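Kynurenine formamidase (Bacillus anthracis, PDB 4CO9) catalyses the zinc-dependent hydrolysis of N-formyl-L-kynurenine to L-kynurenine and formate in the kynurenine pathway of tryptophan degradation. Local coordinates at residues Asp10-Leu15 with Pro203-Ile208; Glu91-Lys96 with Ala131-Phe136. All blocks are in the same frame, centred on the assembly; numbering follows the deposited sequence. Where two conformers were deposited one is given.

Contact 1 of 2, residues Asp10-Leu15 with Pro203-Ile208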
# COMPACT_ATOMS: atom_id res chain seq x y z
N ASP C 10 4.06 -7.80 -10.10
CA ASP C 10 4.12 -7.88 -8.64
C ASP C 10 5.51 -8.31 -8.19
O ASP C 10 6.02 -9.35 -8.63
CB ASP C 10 3.06 -8.89 -8.17
CG ASP C 10 2.79 -8.84 -6.67
OD1 ASP C 10 3.38 -8.00 -5.96
OD2 ASP C 10 1.96 -9.66 -6.21
N ILE C 11 6.14 -7.52 -7.32
CA ILE C 11 7.40 -7.92 -6.70
C ILE C 11 7.29 -7.93 -5.17
O ILE C 11 8.28 -7.70 -4.46
CB ILE C 11 8.60 -7.07 -7.18
CG1 ILE C 11 8.39 -5.58 -6.91
CG2 ILE C 11 8.82 -7.31 -8.66
CD1 ILE C 11 9.67 -4.77 -6.93
N SER C 12 6.09 -8.20 -4.68
CA SER C 12 5.81 -8.26 -3.25
C SER C 12 5.68 -9.71 -2.77
O SER C 12 5.26 -10.58 -3.51
CB SER C 12 4.52 -7.52 -2.93
OG SER C 12 4.55 -6.19 -3.41
N GLN C 13 6.04 -9.94 -1.51
CA GLN C 13 5.84 -11.24 -0.87
C GLN C 13 4.38 -11.42 -0.44
O GLN C 13 3.80 -10.53 0.17
CB GLN C 13 6.75 -11.37 0.35
CG GLN C 13 8.23 -11.42 0.03
CD GLN C 13 9.11 -11.65 1.23
OE1 GLN C 13 8.70 -11.46 2.37
NE2 GLN C 13 10.35 -12.06 0.98
N PRO C 14 3.78 -12.59 -0.73
CA PRO C 14 2.42 -12.80 -0.27
C PRO C 14 2.34 -12.76 1.25
O PRO C 14 3.18 -13.37 1.93
CB PRO C 14 2.07 -14.20 -0.79
CG PRO C 14 2.96 -14.40 -1.96
CD PRO C 14 4.25 -13.68 -1.61
N LEU C 15 1.34 -12.04 1.75
CA LEU C 15 1.12 -11.89 3.17
C LEU C 15 0.03 -12.86 3.60
O LEU C 15 -1.12 -12.76 3.17
CB LEU C 15 0.69 -10.46 3.49
CG LEU C 15 1.77 -9.37 3.35
CD1 LEU C 15 1.10 -8.00 3.52
CD2 LEU C 15 2.88 -9.54 4.38
N PRO C 203 4.23 -1.89 5.61
CA PRO C 203 4.15 -2.79 4.47
C PRO C 203 3.71 -2.01 3.23
O PRO C 203 3.02 -0.98 3.35
CB PRO C 203 3.07 -3.81 4.87
CG PRO C 203 2.35 -3.21 6.00
CD PRO C 203 3.26 -2.20 6.67
N VAL C 204 4.13 -2.50 2.07
CA VAL C 204 3.80 -1.87 0.80
C VAL C 204 3.47 -2.94 -0.22
O VAL C 204 3.83 -4.12 -0.05
CB VAL C 204 4.96 -1.02 0.25
CG1 VAL C 204 5.39 0.03 1.26
CG2 VAL C 204 6.15 -1.89 -0.17
N ARG C 205 2.76 -2.54 -1.27
CA ARG C 205 2.64 -3.37 -2.45
C ARG C 205 3.61 -2.81 -3.46
O ARG C 205 3.36 -1.76 -4.06
CB ARG C 205 1.23 -3.37 -3.01
CG ARG C 205 1.01 -4.40 -4.12
CD ARG C 205 1.07 -5.80 -3.55
NE ARG C 205 0.80 -6.85 -4.53
CZ ARG C 205 -0.40 -7.25 -4.92
NH1 ARG C 205 -1.51 -6.67 -4.48
NH2 ARG C 205 -0.50 -8.24 -5.79
N ALA C 206 4.75 -3.47 -3.60
CA ALA C 206 5.73 -3.08 -4.57
C ALA C 206 5.43 -3.76 -5.90
O ALA C 206 5.28 -4.99 -5.96
CB ALA C 206 7.14 -3.43 -4.09
N VAL C 207 5.33 -2.94 -6.94
CA VAL C 207 5.16 -3.42 -8.31
C VAL C 207 6.08 -2.65 -9.25
O VAL C 207 6.47 -1.51 -8.96
CB VAL C 207 3.70 -3.27 -8.80
CG1 VAL C 207 2.74 -4.03 -7.90
CG2 VAL C 207 3.29 -1.80 -8.87
N ILE C 208 6.37 -3.24 -10.40
CA ILE C 208 7.20 -2.60 -11.43
C ILE C 208 6.64 -2.82 -12.83
O ILE C 208 5.99 -3.83 -13.10
CB ILE C 208 8.67 -3.10 -11.40
CG1 ILE C 208 8.74 -4.63 -11.56
CG2 ILE C 208 9.34 -2.65 -10.11
CD1 ILE C 208 10.15 -5.20 -11.64

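Contact 2 of 2, residues Glu91-Lys96 with Ala131-Phe136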
# COMPACT_ATOMS: atom_id res chain seq x y z
N GLU C 91 29.10 -11.57 -0.37
CA GLU C 91 28.86 -11.57 1.07
C GLU C 91 28.39 -10.21 1.54
O GLU C 91 27.59 -10.11 2.48
CB GLU C 91 30.11 -12.01 1.85
CG GLU C 91 30.49 -13.46 1.60
CD GLU C 91 31.61 -13.94 2.50
OE1 GLU C 91 32.46 -13.11 2.92
OE2 GLU C 91 31.66 -15.16 2.79
N SER C 92 28.88 -9.15 0.91
CA SER C 92 28.39 -7.80 1.21
C SER C 92 28.60 -6.88 0.02
O SER C 92 29.47 -7.12 -0.82
CB SER C 92 29.06 -7.22 2.46
OG SER C 92 30.40 -6.85 2.19
N ILE C 93 27.79 -5.83 -0.04
CA ILE C 93 27.77 -4.93 -1.18
C ILE C 93 28.09 -3.52 -0.75
O ILE C 93 27.41 -2.94 0.09
CB ILE C 93 26.40 -4.99 -1.91
CG1 ILE C 93 26.13 -6.40 -2.44
CG2 ILE C 93 26.35 -3.99 -3.07
CD1 ILE C 93 25.05 -7.15 -1.69
N GLY C 94 29.14 -2.95 -1.33
CA GLY C 94 29.52 -1.57 -1.05
C GLY C 94 29.92 -0.86 -2.31
O GLY C 94 29.61 -1.32 -3.42
N LYS C 95 30.62 0.26 -2.15
CA LYS C 95 31.08 1.07 -3.28
C LYS C 95 31.82 0.22 -4.30
O LYS C 95 31.55 0.31 -5.49
CB LYS C 95 31.99 2.20 -2.78
CG LYS C 95 32.68 2.99 -3.87
CD LYS C 95 33.26 4.29 -3.31
CE LYS C 95 34.22 4.97 -4.28
NZ LYS C 95 33.64 5.18 -5.63
N LYS C 96 32.74 -0.61 -3.82
CA LYS C 96 33.57 -1.42 -4.71
C LYS C 96 32.75 -2.25 -5.68
O LYS C 96 33.06 -2.32 -6.86
CB LYS C 96 34.50 -2.33 -3.90
CG LYS C 96 35.40 -3.20 -4.76
CD LYS C 96 36.45 -3.94 -3.94
CE LYS C 96 37.22 -4.91 -4.82
NZ LYS C 96 38.29 -5.61 -4.07
N ALA C 131 28.55 0.57 4.74
CA ALA C 131 28.26 2.00 4.92
C ALA C 131 28.72 2.90 3.78
O ALA C 131 28.04 3.87 3.44
CB ALA C 131 28.85 2.50 6.23
N ASP C 132 29.85 2.58 3.17
CA ASP C 132 30.38 3.42 2.08
C ASP C 132 29.50 3.43 0.82
O ASP C 132 29.76 4.18 -0.12
CB ASP C 132 31.83 3.05 1.74
CG ASP C 132 31.98 1.71 1.01
OD1 ASP C 132 30.99 1.05 0.64
OD2 ASP C 132 33.15 1.32 0.78
N ILE C 133 28.48 2.57 0.79
CA ILE C 133 27.52 2.59 -0.30
C ILE C 133 26.72 3.90 -0.32
O ILE C 133 26.32 4.36 -1.39
CB ILE C 133 26.58 1.37 -0.19
CG1 ILE C 133 26.01 0.98 -1.54
CG2 ILE C 133 25.44 1.64 0.79
CD1 ILE C 133 25.21 -0.30 -1.51
N ALA C 134 26.51 4.51 0.85
CA ALA C 134 25.60 5.65 0.98
C ALA C 134 26.08 6.96 0.35
O ALA C 134 25.34 7.56 -0.44
CB ALA C 134 25.22 5.86 2.44
N PRO C 135 27.31 7.42 0.67
CA PRO C 135 27.81 8.59 -0.06
C PRO C 135 27.91 8.35 -1.57
O PRO C 135 27.61 9.24 -2.36
CB PRO C 135 29.21 8.83 0.52
CG PRO C 135 29.30 7.98 1.75
CD PRO C 135 28.31 6.86 1.59
N PHE C 136 28.34 7.16 -1.96
CA PHE C 136 28.45 6.77 -3.36
C PHE C 136 27.12 6.91 -4.10
O PHE C 136 27.05 7.57 -5.14
CB PHE C 136 28.94 5.32 -3.47
CG PHE C 136 29.05 4.83 -4.88
CD1 PHE C 136 30.07 5.29 -5.70
CD2 PHE C 136 28.14 3.90 -5.40
CE1 PHE C 136 30.18 4.84 -7.01
CE2 PHE C 136 28.26 3.45 -6.70
CZ PHE C 136 29.28 3.91 -7.51
O HOH W 1 33.68 -0.57 -1.05

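Contact 1 of 2, residues Asp10-Leu15 with Pro203-Ile208
Asp10 and Val207 face each other as an antiparallel non-hydrogen-bonded pair, CA to CA 4.6 Å, and one residue further on Ile11 N donates to Ala206 O at 3.0 Å. That carbonyl oxygen has a second donor: Ser12 OG reaches it at 2.9 Å from the opposite face of the carbonyl plane, so a buried acceptor is held by two bonds from consecutive residues. Ionic contact lies beside this pair. Arg205 grips Asp10 side-on, NE to OD1 at 3.2 Å and nearly straight (171°), NH2 to OD2 at 2.9 Å and somewhat less straight. The oxygens lie near the guanidinium plane, yet the carboxylate is turned 59° against it and is met from above its own plane. Asp10 CG stands anti to the backbone N (chi1 -167°), which carries the carboxylate alongside its own chain; there OD1 also accepts from Ser12 N at 3.0 Å, closing an Asx turn from the face opposite NE. Two donors on OD1 thus limit rotation of the carboxylate. Apolar packing completes the contact: Ile11 CG1 packs on Ala206 CB, and Ile11 CD1 meets Ile208 CG2 at 3.8 Å where the two isoleucines cross at about a right angle. Arg205 NH1 hydrogen-bonds to Pro193 O of the second subunit, tying the ion pair to the dimer interface, while the side chain of Val204 lies about 5 Å from that of the zinc ligand His56. The pattern is that of the short strand 9-10, outermost in the sheet within this chain, leaving it beside strand 207-210 through an Asx turn.

Contact 2 of 2, residues Glu91-Lys96 with Ala131-Phe136
Hydrogen bonding centres on Asp132, whose OD1 accepts from Lys95 N at 2.9 Å along a nearly straight path (171°), the donor lying above the carboxylate plane. A chi1 of 72° places the carboxylate between the backbone N and carbonyl carbon of Asp132, and from there it reaches across to the first turn of helix 95-98. Its other oxygen, OD2, extends the link through a water that donates to it at 2.7 Å and accepts from Lys96 N at 2.9 Å. Close approach accompanies these bonds: OD1 comes within 3.4 Å of CA of Gly94, the N-cap residue, which has no side chain to obstruct it. Apolar packing lies deeper, where Ile93 and Ile133 run side by side, Ile93 CG2 to Ile133 CD1 4.2 Å, with Leu98 touching both. The Lys95 chain, modelled in two conformers and so less certain at its end, in the one given crosses Phe136 at about a right angle; Lys95 CG lies 3.9 Å and NZ 3.6 Å from Phe136 CD1, with NZ salt-bridged to Glu99. One carboxylate therefore serves two backbone N-H groups at the N-terminal end of helix 95-98, directly and through water, a position where its negative charge would probably be favoured by the helix dipole.

Contact 1 (10-15 with 203-208) joins near-terminal parts of the chain, and contact 2 (91-96 with 131-136) is nested along the sequence within the loop it closes. Their centres are 25 Å apart on opposite sides of the chain's centre, and about 16 Å separates their nearest atoms, so they do not touch. Contact 1 belongs to the side of the mixed sheet where strand 9-10, outermost within this chain, borders 207-210. Contact 2 instead joins helices 95-98 and 133-140 beside the small parallel pair 92-93 and 128-129. The second subunit reaches contact 1 but not contact 2; the former thus lies where the sheet meets the second subunit, the latter among peripheral elements within one subunit.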